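Local structure of hypothetical conserved protein (Geobacillus kaustophilus, 2QYH) at residues C150-E153 with E154-P157; V121-A124 with S125-F128; G44-P47 with F48-E51; G225-E229 with E230-V234; G246-Y249 with G250-L254. The protein is of unknown function but is a haloacid dehalogenase-like hydrolase that may act as a magnesium-dependent phosphatase. All blocks are in the same frame, centred on the assembly; numbering follows the deposited sequence.

Contact 1: residues C150-E153 with E154-P157; sequences CRAE and EEEP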
loop_
_atom_site.group_PDB
_atom_site.type_symbol
_atom_site.label_atom_id
_atom_site.label_comp_id
_atom_site.label_asym_id
_atom_site.label_seq_id
_atom_site.Cartn_x
_atom_site.Cartn_y
_atom_site.Cartn_z
ATOM N N CYS D 150 6.847 -14.168 21.772
ATOM C CA CYS D 150 7.567 -15.099 22.618
ATOM C C CYS D 150 8.136 -16.152 21.680
ATOM O O CYS D 150 7.689 -16.277 20.533
ATOM C CB CYS D 150 6.624 -15.765 23.625
ATOM S SG CYS D 150 5.620 -17.099 22.936
ATOM N N ARG D 151 9.115 -16.910 22.169
ATOM C CA ARG D 151 9.749 -17.953 21.372
ATOM C C ARG D 151 8.968 -19.261 21.467
ATOM O O ARG D 151 8.140 -19.439 22.361
ATOM C CB ARG D 151 11.197 -18.151 21.831
ATOM C CG ARG D 151 12.073 -16.929 21.597
ATOM C CD ARG D 151 13.436 -17.059 22.259
ATOM N NE ARG D 151 14.265 -15.877 22.037
ATOM C CZ ARG D 151 14.825 -15.565 20.870
ATOM N NH1 ARG D 151 14.651 -16.354 19.814
ATOM N NH2 ARG D 151 15.555 -14.460 20.758
ATOM N N ALA D 152 9.234 -20.171 20.536
ATOM C CA ALA D 152 8.542 -21.455 20.500
ATOM C C ALA D 152 8.687 -22.253 21.799
ATOM O O ALA D 152 7.816 -23.055 22.145
ATOM C CB ALA D 152 9.041 -22.278 19.311
ATOM N N GLU D 153 9.782 -22.027 22.516
ATOM C CA GLU D 153 10.038 -22.720 23.774
ATOM C C GLU D 153 9.114 -22.235 24.886
ATOM O O GLU D 153 8.926 -22.927 25.884
ATOM C CB GLU D 153 11.491 -22.506 24.215
ATOM C CG GLU D 153 12.540 -22.936 23.202
ATOM C CD GLU D 153 12.543 -22.071 21.953
ATOM O OE1 GLU D 153 12.769 -20.849 22.078
ATOM O OE2 GLU D 153 12.322 -22.613 20.849
ATOM N N GLU D 154 8.528 -21.055 24.709
ATOM C CA GLU D 154 7.659 -20.475 25.728
ATOM C C GLU D 154 6.149 -20.549 25.465
ATOM O O GLU D 154 5.349 -20.240 26.356
ATOM C CB GLU D 154 8.046 -19.009 25.935
ATOM C CG GLU D 154 9.540 -18.773 26.060
ATOM C CD GLU D 154 9.910 -17.299 25.967
ATOM O OE1 GLU D 154 9.787 -16.711 24.869
ATOM O OE2 GLU D 154 10.323 -16.726 26.999
ATOM N N GLU D 155 5.755 -20.958 24.261
ATOM C CA GLU D 155 4.338 -21.010 23.891
ATOM C C GLU D 155 3.451 -22.078 24.544
ATOM O O GLU D 155 2.268 -21.828 24.783
ATOM C CB GLU D 155 4.203 -21.109 22.365
ATOM C CG GLU D 155 4.839 -22.349 21.770
ATOM C CD GLU D 155 4.833 -22.342 20.256
ATOM O OE1 GLU D 155 5.336 -21.359 19.668
ATOM O OE2 GLU D 155 4.333 -23.319 19.657
ATOM N N GLU D 156 4.006 -23.254 24.828
ATOM C CA GLU D 156 3.242 -24.351 25.441
ATOM C C GLU D 156 2.107 -23.909 26.382
ATOM O O GLU D 156 0.944 -24.251 26.163
ATOM C CB GLU D 156 4.186 -25.301 26.188
ATOM C CG GLU D 156 3.479 -26.358 27.038
ATOM C CD GLU D 156 2.702 -27.365 26.210
ATOM O OE1 GLU D 156 1.876 -26.942 25.377
ATOM O OE2 GLU D 156 2.912 -28.583 26.398
ATOM N N PRO D 157 2.433 -23.146 27.442
ATOM C CA PRO D 157 1.415 -22.681 28.393
ATOM C C PRO D 157 0.234 -21.987 27.719
ATOM O O PRO D 157 -0.915 -22.380 27.910
ATOM C CB PRO D 157 2.197 -21.731 29.297
ATOM C CG PRO D 157 3.567 -22.332 29.292
ATOM C CD PRO D 157 3.771 -22.662 27.837
#
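E154 turns its side chain back across the loop so that OE1 receives the backbone N of R151 at 2.8 Å. The bond is nearly straight, 170° at the hydrogen, and uses the anti lone pair of OE1, the one facing away from OE2. With CG beside its own backbone N (chi1 -46°) and the chain extended beyond it, a glutamate has just the length to cross this turn; OE2 is hydrogen-bonded in its turn to H99 NE2, which fixes the carboxylate at both oxygens. Beneath it lies the close-packed part of the contact. E154 OE1 passes 3.5 Å from CB of the buried C150, and the compact thiol fits under the turn, its SG 4.1 Å from E155 N. R151 O takes E154 N at 2.9 Å, from above the carbonyl plane, and a weak bond from E155 N. This turn carries the chain from strand 145-148 into helix 156-161, within the antiparallel sheet domain that is consistent with the cap of Cof-type relatives. E155 sets its CG against A152 O, but its carboxylate is spoken for by R169, in a salt bridge, and R169 also bonds C150 O, so strand 165-171 holds the turn at two points. The other flank is loose and faces solvent, where charged and small residues cost little. R151 runs out extended, its guanidinium turned 33° from the E154 carboxylate and NE still 5.4 Å from E154 OE1, too far for a salt bridge. A152 offers little more than its methyl, CB standing 3.8 Å from E155 OE1.

Contact 2: residues V121-A124 with S125-F128; sequences VSMA and SLKF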
loop_
_atom_site.group_PDB
_atom_site.type_symbol
_atom_site.label_atom_id
_atom_site.label_comp_id
_atom_site.label_asym_id
_atom_site.label_seq_id
_atom_site.Cartn_x
_atom_site.Cartn_y
_atom_site.Cartn_z
ATOM N N VAL D 121 11.979 -6.314 15.598
ATOM C CA VAL D 121 12.505 -7.318 14.680
ATOM C C VAL D 121 11.487 -8.090 13.849
ATOM O O VAL D 121 11.565 -8.109 12.610
ATOM C CB VAL D 121 13.376 -8.333 15.445
ATOM C CG1 VAL D 121 13.661 -9.546 14.591
ATOM C CG2 VAL D 121 14.673 -7.668 15.854
ATOM N N SER D 122 10.546 -8.746 14.521
ATOM C CA SER D 122 9.539 -9.533 13.823
ATOM C C SER D 122 8.679 -8.668 12.909
ATOM O O SER D 122 8.247 -9.113 11.847
ATOM C CB SER D 122 8.644 -10.253 14.827
ATOM O OG SER D 122 7.841 -9.322 15.529
HETATM N N MSE D 123 8.429 -7.430 13.325
HETATM C CA MSE D 123 7.612 -6.511 12.538
HETATM C C MSE D 123 8.360 -5.829 11.388
HETATM O O MSE D 123 7.766 -5.484 10.364
HETATM C CB MSE D 123 7.006 -5.440 13.442
HETATM C CG MSE D 123 6.086 -5.977 14.519
HETATM SE SE MSE D 123 4.389 -6.686 13.889
HETATM C CE MSE D 123 4.387 -6.064 12.069
ATOM N N ALA D 124 9.657 -5.618 11.562
ATOM C CA ALA D 124 10.439 -4.987 10.520
ATOM C C ALA D 124 10.481 -5.960 9.351
ATOM O O ALA D 124 10.573 -5.558 8.187
ATOM C CB ALA D 124 11.836 -4.699 11.024
ATOM N N SER D 125 10.403 -7.249 9.669
ATOM C CA SER D 125 10.434 -8.269 8.635
ATOM C C SER D 125 9.159 -8.234 7.793
ATOM O O SER D 125 9.146 -8.706 6.655
ATOM C CB SER D 125 10.631 -9.658 9.254
ATOM O OG SER D 125 9.523 -10.046 10.038
ATOM N N LEU D 126 8.092 -7.680 8.361
ATOM C CA LEU D 126 6.818 -7.541 7.660
ATOM C C LEU D 126 6.848 -6.164 6.997
ATOM O O LEU D 126 5.885 -5.744 6.344
ATOM C CB LEU D 126 5.664 -7.610 8.658
ATOM C CG LEU D 126 4.870 -8.911 8.801
ATOM C CD1 LEU D 126 5.750 -10.114 8.540
ATOM C CD2 LEU D 126 4.261 -8.965 10.192
ATOM N N LYS D 127 7.982 -5.485 7.180
ATOM C CA LYS D 127 8.244 -4.147 6.658
ATOM C C LYS D 127 7.398 -3.092 7.351
ATOM O O LYS D 127 6.969 -2.115 6.736
ATOM C CB LYS D 127 8.032 -4.093 5.141
ATOM C CG LYS D 127 9.032 -4.924 4.352
ATOM C CD LYS D 127 10.465 -4.597 4.768
ATOM C CE LYS D 127 11.483 -5.418 3.992
ATOM N NZ LYS D 127 11.456 -5.105 2.535
ATOM N N PHE D 128 7.171 -3.300 8.642
ATOM C CA PHE D 128 6.404 -2.365 9.449
ATOM C C PHE D 128 7.187 -1.793 10.617
ATOM O O PHE D 128 8.091 -2.437 11.168
ATOM C CB PHE D 128 5.128 -3.025 9.968
ATOM C CG PHE D 128 3.986 -2.940 9.020
ATOM C CD1 PHE D 128 3.790 -3.920 8.058
ATOM C CD2 PHE D 128 3.106 -1.863 9.084
ATOM C CE1 PHE D 128 2.730 -3.835 7.164
ATOM C CE2 PHE D 128 2.042 -1.764 8.195
ATOM C CZ PHE D 128 1.855 -2.753 7.231
#
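M123, a selenomethionine, reaches over the end of its helix to L126 and F128, and its chain can be followed outward from the backbone. CB stands 3.9 Å from F128 O. CG lies beside the backbone N (chi1 -61°), and bends at chi2 and chi3, about the CB-CG and CG-SE bonds, bring the methyl to the residues that follow the helix. There CE meets L126 CD2 at 3.5 Å and F128 CB at 3.8 Å; it lies obliquely to the F128 ring. A long, flexible apolar chain suits this place, since it has to curl over the turn to touch both apolar neighbours. Below it the helix ends in a Schellman motif. F128 N bonds M123 O at 2.8 Å, and K127 N bonds A124 O, also at 2.8 Å, closing a type I turn from A124 to K127. The apolar contact of M123 with F128 is the one usually found across this motif. L126 N is a second donor to M123 O, arriving on the opposite face of the carbonyl plane from F128 N. K127 takes the left-handed backbone conformation (phi 69°) that reverses the chain, and its NZ goes to L21 O of the second subunit, while K127 O is held by Q56 of that subunit. Helix 117-124, with this turn at its end, lies against strand 165-171, where S122 and L126 touch W170 and V121 touches H171, while F128 packs on M49 of the loop before helix 51-57 and on Q56 of the second subunit.

Contact 3: residues G44-P47 with F48-E51; sequences GRAP and FMFE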
loop_
_atom_site.group_PDB
_atom_site.type_symbol
_atom_site.label_atom_id
_atom_site.label_comp_id
_atom_site.label_asym_id
_atom_site.label_seq_id
_atom_site.Cartn_x
_atom_site.Cartn_y
_atom_site.Cartn_z
ATOM N N GLY D 44 -4.160 -14.017 5.283
ATOM C CA GLY D 44 -4.158 -13.985 6.731
ATOM C C GLY D 44 -3.848 -12.578 7.210
ATOM O O GLY D 44 -3.956 -12.275 8.399
ATOM N N ARG D 45 -3.474 -11.714 6.270
ATOM C CA ARG D 45 -3.126 -10.331 6.578
ATOM C C ARG D 45 -4.297 -9.465 7.007
ATOM O O ARG D 45 -5.465 -9.817 6.817
ATOM C CB ARG D 45 -2.477 -9.669 5.367
ATOM C CG ARG D 45 -1.263 -10.372 4.851
ATOM C CD ARG D 45 -0.683 -9.600 3.700
ATOM N NE ARG D 45 0.473 -10.270 3.115
ATOM C CZ ARG D 45 1.232 -9.738 2.165
ATOM N NH1 ARG D 45 0.963 -8.524 1.689
ATOM N NH2 ARG D 45 2.265 -10.418 1.699
ATOM N N ALA D 46 -3.959 -8.319 7.588
ATOM C CA ALA D 46 -4.948 -7.347 8.028
ATOM C C ALA D 46 -5.298 -6.508 6.803
ATOM O O ALA D 46 -4.462 -6.297 5.929
ATOM C CB ALA D 46 -4.356 -6.459 9.103
ATOM N N PRO D 47 -6.538 -6.024 6.716
ATOM C CA PRO D 47 -6.906 -5.211 5.555
ATOM C C PRO D 47 -5.864 -4.138 5.198
ATOM O O PRO D 47 -5.443 -4.032 4.044
ATOM C CB PRO D 47 -8.241 -4.612 5.974
ATOM C CG PRO D 47 -8.855 -5.734 6.776
ATOM C CD PRO D 47 -7.685 -6.229 7.617
ATOM N N PHE D 48 -5.436 -3.361 6.190
ATOM C CA PHE D 48 -4.467 -2.298 5.958
ATOM C C PHE D 48 -3.093 -2.769 5.510
ATOM O O PHE D 48 -2.239 -1.952 5.170
ATOM C CB PHE D 48 -4.312 -1.413 7.205
ATOM C CG PHE D 48 -3.731 -2.120 8.398
ATOM C CD1 PHE D 48 -4.558 -2.675 9.371
ATOM C CD2 PHE D 48 -2.350 -2.231 8.553
ATOM C CE1 PHE D 48 -4.017 -3.332 10.484
ATOM C CE2 PHE D 48 -1.799 -2.888 9.663
ATOM C CZ PHE D 48 -2.634 -3.438 10.627
HETATM N N MSE D 49 -2.869 -4.077 5.502
HETATM C CA MSE D 49 -1.575 -4.612 5.096
HETATM C C MSE D 49 -1.498 -4.962 3.618
HETATM O O MSE D 49 -0.474 -5.468 3.154
HETATM C CB MSE D 49 -1.224 -5.844 5.928
HETATM C CG MSE D 49 -0.598 -5.526 7.272
HETATM SE SE MSE D 49 -0.381 -7.095 8.385
HETATM C CE MSE D 49 0.870 -8.112 7.308
ATOM N N PHE D 50 -2.575 -4.713 2.879
ATOM C CA PHE D 50 -2.570 -5.004 1.448
ATOM C C PHE D 50 -3.573 -4.148 0.682
ATOM O O PHE D 50 -4.149 -4.570 -0.325
ATOM C CB PHE D 50 -2.807 -6.507 1.187
ATOM C CG PHE D 50 -4.188 -6.998 1.535
ATOM C CD1 PHE D 50 -5.137 -7.211 0.534
ATOM C CD2 PHE D 50 -4.521 -7.314 2.855
ATOM C CE1 PHE D 50 -6.395 -7.738 0.835
ATOM C CE2 PHE D 50 -5.779 -7.844 3.172
ATOM C CZ PHE D 50 -6.720 -8.059 2.154
ATOM N N GLU D 51 -3.760 -2.928 1.171
ATOM C CA GLU D 51 -4.673 -1.988 0.543
ATOM C C GLU D 51 -4.082 -1.462 -0.767
ATOM O O GLU D 51 -4.810 -1.220 -1.727
ATOM C CB GLU D 51 -4.944 -0.823 1.484
ATOM C CG GLU D 51 -6.046 0.095 1.024
ATOM C CD GLU D 51 -6.195 1.292 1.931
ATOM O OE1 GLU D 51 -6.196 1.112 3.170
ATOM O OE2 GLU D 51 -6.316 2.416 1.404
#
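A tight 3-10 turn in the loop between strand 38-42 and helix 51-57 packs A46 against F48 and R45 against M49. A46 O accepts M49 N at 2.8 Å, and P47 O accepts F50 N at 3.2 Å, both from above the carbonyl plane. P47 suits the start of such a turn, its ring fixing phi near the helical value. A46 CB sits over one face of the F48 ring in a CH-pi contact, 3.9 Å from the centroid and 29° off the normal. R45 and M49, a selenomethionine, cross at about a right angle, R45 CG meeting M49 CE at 4.0 Å. The loop follows a strand of the Rossmann-like HAD core: R45 is salt-bridged to D11 of a DxDx(T/V) sequence consistent with the catalytic motif, and its NH2 also binds a glycerol. F50, at the N-cap, takes chi1 68°, which brings its ring edge to A46 O, with CD2 3.2 Å from that oxygen. Replacing F50 by an alanine would probably deprive R54 of its cation-pi partner and open a gap against F62, which meets the ring edge-to-face. F48 is in cation-pi contact with K55 of the second subunit.

Contact 4: residues G225-E229 with E230-V234; sequences GNAHE and EVKRV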
loop_
_atom_site.group_PDB
_atom_site.type_symbol
_atom_site.label_atom_id
_atom_site.label_comp_id
_atom_site.label_asym_id
_atom_site.label_seq_id
_atom_site.Cartn_x
_atom_site.Cartn_y
_atom_site.Cartn_z
ATOM N N GLY D 225 3.067 -22.566 -10.813
ATOM C CA GLY D 225 4.206 -23.320 -11.300
ATOM C C GLY D 225 5.294 -23.644 -10.283
ATOM O O GLY D 225 5.781 -24.781 -10.257
ATOM N N ASN D 226 5.715 -22.701 -9.451
ATOM C CA ASN D 226 6.757 -23.044 -8.490
ATOM C C ASN D 226 6.236 -23.236 -7.080
ATOM O O ASN D 226 6.914 -22.890 -6.106
ATOM C CB ASN D 226 7.884 -21.985 -8.504
ATOM C CG ASN D 226 8.587 -21.916 -9.845
ATOM O OD1 ASN D 226 8.733 -22.936 -10.524
ATOM N ND2 ASN D 226 9.024 -20.725 -10.236
ATOM N N ALA D 227 5.048 -23.808 -6.959
ATOM C CA ALA D 227 4.482 -24.031 -5.636
ATOM C C ALA D 227 5.023 -25.312 -4.991
ATOM O O ALA D 227 5.483 -26.219 -5.682
ATOM C CB ALA D 227 2.941 -24.111 -5.729
ATOM N N HIS D 228 5.004 -25.359 -3.662
ATOM C CA HIS D 228 5.460 -26.532 -2.926
ATOM C C HIS D 228 4.658 -27.741 -3.436
ATOM O O HIS D 228 3.476 -27.619 -3.785
ATOM C CB HIS D 228 5.251 -26.296 -1.430
ATOM C CG HIS D 228 5.837 -27.356 -0.551
ATOM N ND1 HIS D 228 5.263 -28.603 -0.401
ATOM C CD2 HIS D 228 6.882 -27.319 0.311
ATOM C CE1 HIS D 228 5.922 -29.279 0.523
ATOM N NE2 HIS D 228 6.907 -28.524 0.971
ATOM N N GLU D 229 5.283 -28.911 -3.490
ATOM C CA GLU D 229 4.577 -30.065 -4.020
ATOM C C GLU D 229 3.360 -30.474 -3.222
ATOM O O GLU D 229 2.439 -31.074 -3.784
ATOM C CB GLU D 229 5.519 -31.250 -4.188
ATOM C CG GLU D 229 6.582 -30.997 -5.234
ATOM C CD GLU D 229 7.490 -32.177 -5.422
ATOM O OE1 GLU D 229 7.882 -32.796 -4.408
ATOM O OE2 GLU D 229 7.814 -32.473 -6.592
ATOM N N GLU D 230 3.329 -30.155 -1.926
ATOM C CA GLU D 230 2.157 -30.499 -1.106
ATOM C C GLU D 230 0.967 -29.606 -1.481
ATOM O O GLU D 230 -0.193 -29.935 -1.202
ATOM C CB GLU D 230 2.467 -30.346 0.382
ATOM C CG GLU D 230 3.334 -31.449 0.979
ATOM C CD GLU D 230 2.716 -32.840 0.850
ATOM O OE1 GLU D 230 1.478 -32.954 0.739
ATOM O OE2 GLU D 230 3.479 -33.830 0.877
ATOM N N VAL D 231 1.280 -28.477 -2.117
ATOM C CA VAL D 231 0.287 -27.520 -2.576
ATOM C C VAL D 231 -0.233 -28.005 -3.928
ATOM O O VAL D 231 -1.436 -27.963 -4.198
ATOM C CB VAL D 231 0.912 -26.116 -2.752
ATOM C CG1 VAL D 231 -0.127 -25.142 -3.294
ATOM C CG2 VAL D 231 1.490 -25.624 -1.421
ATOM N N LYS D 232 0.686 -28.471 -4.769
ATOM C CA LYS D 232 0.335 -28.981 -6.086
ATOM C C LYS D 232 -0.475 -30.264 -5.960
ATOM O O LYS D 232 -1.313 -30.564 -6.809
ATOM C CB LYS D 232 1.592 -29.279 -6.902
ATOM C CG LYS D 232 2.512 -28.103 -7.101
ATOM C CD LYS D 232 3.457 -28.358 -8.263
ATOM C CE LYS D 232 4.339 -27.148 -8.554
ATOM N NZ LYS D 232 5.131 -27.344 -9.802
ATOM N N ARG D 233 -0.223 -31.027 -4.901
ATOM C CA ARG D 233 -0.933 -32.282 -4.712
ATOM C C ARG D 233 -2.439 -32.074 -4.635
ATOM O O ARG D 233 -3.206 -32.814 -5.257
ATOM C CB ARG D 233 -0.463 -32.993 -3.437
ATOM C CG ARG D 233 -1.084 -34.368 -3.262
ATOM C CD ARG D 233 -1.246 -34.721 -1.804
ATOM N NE ARG D 233 0.034 -34.905 -1.131
ATOM C CZ ARG D 233 0.487 -36.080 -0.714
ATOM N NH1 ARG D 233 -0.245 -37.169 -0.906
ATOM N NH2 ARG D 233 1.662 -36.169 -0.101
ATOM N N VAL D 234 -2.856 -31.068 -3.872
ATOM C CA VAL D 234 -4.272 -30.782 -3.697
ATOM C C VAL D 234 -4.866 -29.923 -4.791
ATOM O O VAL D 234 -6.081 -29.752 -4.839
ATOM C CB VAL D 234 -4.559 -30.083 -2.347
ATOM C CG1 VAL D 234 -4.118 -30.975 -1.201
ATOM C CG2 VAL D 234 -3.854 -28.722 -2.292
#
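H228 caps helix 229-234: its ND1 takes E230 N at 2.9 Å, with 165° at the hydrogen and the donor in the plane of the imidazole. CG anti to the backbone N (chi1 -173°) turns the ring back over the first turn, a job for which a histidine at the N-cap has both acceptor and reach. The backbone oxygen of the same residue grips two donors, V231 N from above the carbonyl plane and K232 N, 3.1 Å from H228 O, within it. E230 lies beside the imidazole and points the same way, its CG 3.4 Å from H228 CE1. K232 stretches back extended along the incoming loop, and its NZ bonds G225 O at 2.7 Å; a lysine spans this distance while its alkyl part runs past A227 O. Below, A227 CB meets V231 CG1 at 4.1 Å. In the next shell V231 rests on I212 and L215 of helix 212-217, A227 touches D207, and backbone bonds join G225 to K240. On the outer side R233 holds E230 side-on with two nitrogens. In this salt bridge NE goes to OE1, while E230 OE2, in the guanidinium plane, offers its syn lone pair to R233 NH2, 3.1 Å away.

Contact 5: residues G246-Y249 with G250-L254; sequences GIWY and GLKQL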
loop_
_atom_site.group_PDB
_atom_site.type_symbol
_atom_site.label_atom_id
_atom_site.label_comp_id
_atom_site.label_asym_id
_atom_site.label_seq_id
_atom_site.Cartn_x
_atom_site.Cartn_y
_atom_site.Cartn_z
ATOM N N GLY D 246 1.560 -16.901 -15.042
ATOM C CA GLY D 246 0.868 -17.992 -14.379
ATOM C C GLY D 246 -0.630 -17.801 -14.216
ATOM O O GLY D 246 -1.423 -18.672 -14.588
ATOM N N ILE D 247 -1.028 -16.660 -13.663
ATOM C CA ILE D 247 -2.440 -16.393 -13.457
ATOM C C ILE D 247 -3.231 -16.248 -14.751
ATOM O O ILE D 247 -4.298 -16.838 -14.890
ATOM C CB ILE D 247 -2.624 -15.164 -12.577
ATOM C CG1 ILE D 247 -2.229 -15.544 -11.150
ATOM C CG2 ILE D 247 -4.067 -14.670 -12.648
ATOM C CD1 ILE D 247 -2.353 -14.447 -10.162
ATOM N N TRP D 248 -2.707 -15.475 -15.697
ATOM C CA TRP D 248 -3.379 -15.286 -16.975
ATOM C C TRP D 248 -3.551 -16.621 -17.695
ATOM O O TRP D 248 -4.643 -16.961 -18.157
ATOM C CB TRP D 248 -2.573 -14.328 -17.857
ATOM C CG TRP D 248 -3.056 -14.270 -19.271
ATOM C CD1 TRP D 248 -2.620 -15.031 -20.319
ATOM C CD2 TRP D 248 -4.103 -13.443 -19.790
ATOM N NE1 TRP D 248 -3.329 -14.730 -21.456
ATOM C CE2 TRP D 248 -4.248 -13.756 -21.159
ATOM C CE3 TRP D 248 -4.935 -12.467 -19.226
ATOM C CZ2 TRP D 248 -5.193 -13.131 -21.979
ATOM C CZ3 TRP D 248 -5.877 -11.843 -20.042
ATOM C CH2 TRP D 248 -5.996 -12.179 -21.404
ATOM N N TYR D 249 -2.459 -17.373 -17.783
ATOM C CA TYR D 249 -2.470 -18.667 -18.444
ATOM C C TYR D 249 -3.477 -19.603 -17.791
ATOM O O TYR D 249 -4.292 -20.232 -18.472
ATOM C CB TYR D 249 -1.073 -19.291 -18.397
ATOM C CG TYR D 249 -0.996 -20.642 -19.062
ATOM C CD1 TYR D 249 -0.999 -21.818 -18.309
ATOM C CD2 TYR D 249 -0.960 -20.748 -20.451
ATOM C CE1 TYR D 249 -0.967 -23.068 -18.927
ATOM C CE2 TYR D 249 -0.927 -21.988 -21.078
ATOM C CZ TYR D 249 -0.931 -23.143 -20.315
ATOM O OH TYR D 249 -0.896 -24.360 -20.946
ATOM N N GLY D 250 -3.414 -19.690 -16.468
ATOM C CA GLY D 250 -4.325 -20.558 -15.746
ATOM C C GLY D 250 -5.775 -20.218 -16.019
ATOM O O GLY D 250 -6.572 -21.093 -16.356
ATOM N N LEU D 251 -6.118 -18.942 -15.876
ATOM C CA LEU D 251 -7.481 -18.495 -16.104
ATOM C C LEU D 251 -7.914 -18.802 -17.539
ATOM O O LEU D 251 -9.082 -19.094 -17.800
ATOM C CB LEU D 251 -7.597 -16.992 -15.813
ATOM C CG LEU D 251 -7.485 -16.557 -14.346
ATOM C CD1 LEU D 251 -7.322 -15.046 -14.272
ATOM C CD2 LEU D 251 -8.723 -17.020 -13.565
ATOM N N LYS D 252 -6.961 -18.741 -18.463
ATOM C CA LYS D 252 -7.228 -19.016 -19.868
ATOM C C LYS D 252 -7.538 -20.516 -20.026
ATOM O O LYS D 252 -8.519 -20.907 -20.662
ATOM C CB LYS D 252 -5.999 -18.643 -20.695
ATOM C CG LYS D 252 -6.287 -18.313 -22.140
ATOM C CD LYS D 252 -6.840 -16.911 -22.285
ATOM C CE LYS D 252 -7.258 -16.638 -23.723
ATOM N NZ LYS D 252 -6.146 -16.878 -24.686
ATOM N N GLN D 253 -6.691 -21.347 -19.430
ATOM C CA GLN D 253 -6.859 -22.790 -19.481
ATOM C C GLN D 253 -8.215 -23.192 -18.906
ATOM O O GLN D 253 -8.942 -23.982 -19.505
ATOM C CB GLN D 253 -5.738 -23.465 -18.686
ATOM C CG GLN D 253 -5.002 -24.554 -19.444
ATOM C CD GLN D 253 -4.466 -24.072 -20.778
ATOM O OE1 GLN D 253 -3.783 -23.053 -20.854
ATOM N NE2 GLN D 253 -4.773 -24.806 -21.837
ATOM N N LEU D 254 -8.548 -22.645 -17.737
ATOM C CA LEU D 254 -9.813 -22.940 -17.070
ATOM C C LEU D 254 -10.972 -22.318 -17.836
ATOM O O LEU D 254 -12.143 -22.510 -17.500
ATOM C CB LEU D 254 -9.785 -22.410 -15.638
ATOM C CG LEU D 254 -8.729 -23.047 -14.730
ATOM C CD1 LEU D 254 -8.740 -22.370 -13.367
ATOM C CD2 LEU D 254 -8.999 -24.536 -14.592
#
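Y249 O receives Q253 N at 2.8 Å, with 164° at the hydrogen. The same i to i+4 bonding repeats in L251 N to I247 O at 3.0 Å and in G250 N to G246 O at 2.9 Å. Side chains pair at the same spacing. I247 and L251 lie side by side, CG2 of I247 3.7 Å from CD1 of L251, branched apolar residues on the buried face where both touch F205 of strand 202-206. W248 and K252 also run alongside, with K252 CD 4.1 Å from W248 CZ2, this one methylene of the lysine beside the indole. Y249 swings out with CG anti to the backbone N (chi1 180°), and the Q253 amide crosses it obliquely, OE1 over one ring face and the planes 35° apart; the exact spacing is uncertain at this resolution. The ring is also in cation-pi contact with K240. A serine in place of Y249 would probably leave K240 without its aromatic partner. W248 and L251 reach helix 23-34, as expected of an amphipathic helix packed, near the C-terminus, on the Rossmann-like core of a HAD protein.

Along the chain the order is contact 3, contact 2, contact 1, contact 4, contact 5. Contacts 3, 4 and 5 belong to the eight-stranded mixed sheet and its helices, the Rossmann-like core; contacts 1 and 2 flank the five-stranded antiparallel sheet, probably the cap. Contacts 2 and 3 meet: F128 CZ lies 3.7 Å from M49 CG, joining cap and core beside R45 and the probable active site, and both touch the second subunit. Contacts 1 and 5 are farthest apart, about 42 Å between centres, on opposite sides of the chain's centre. Contacts 4 and 5 are about 16 Å apart between centres and do not touch.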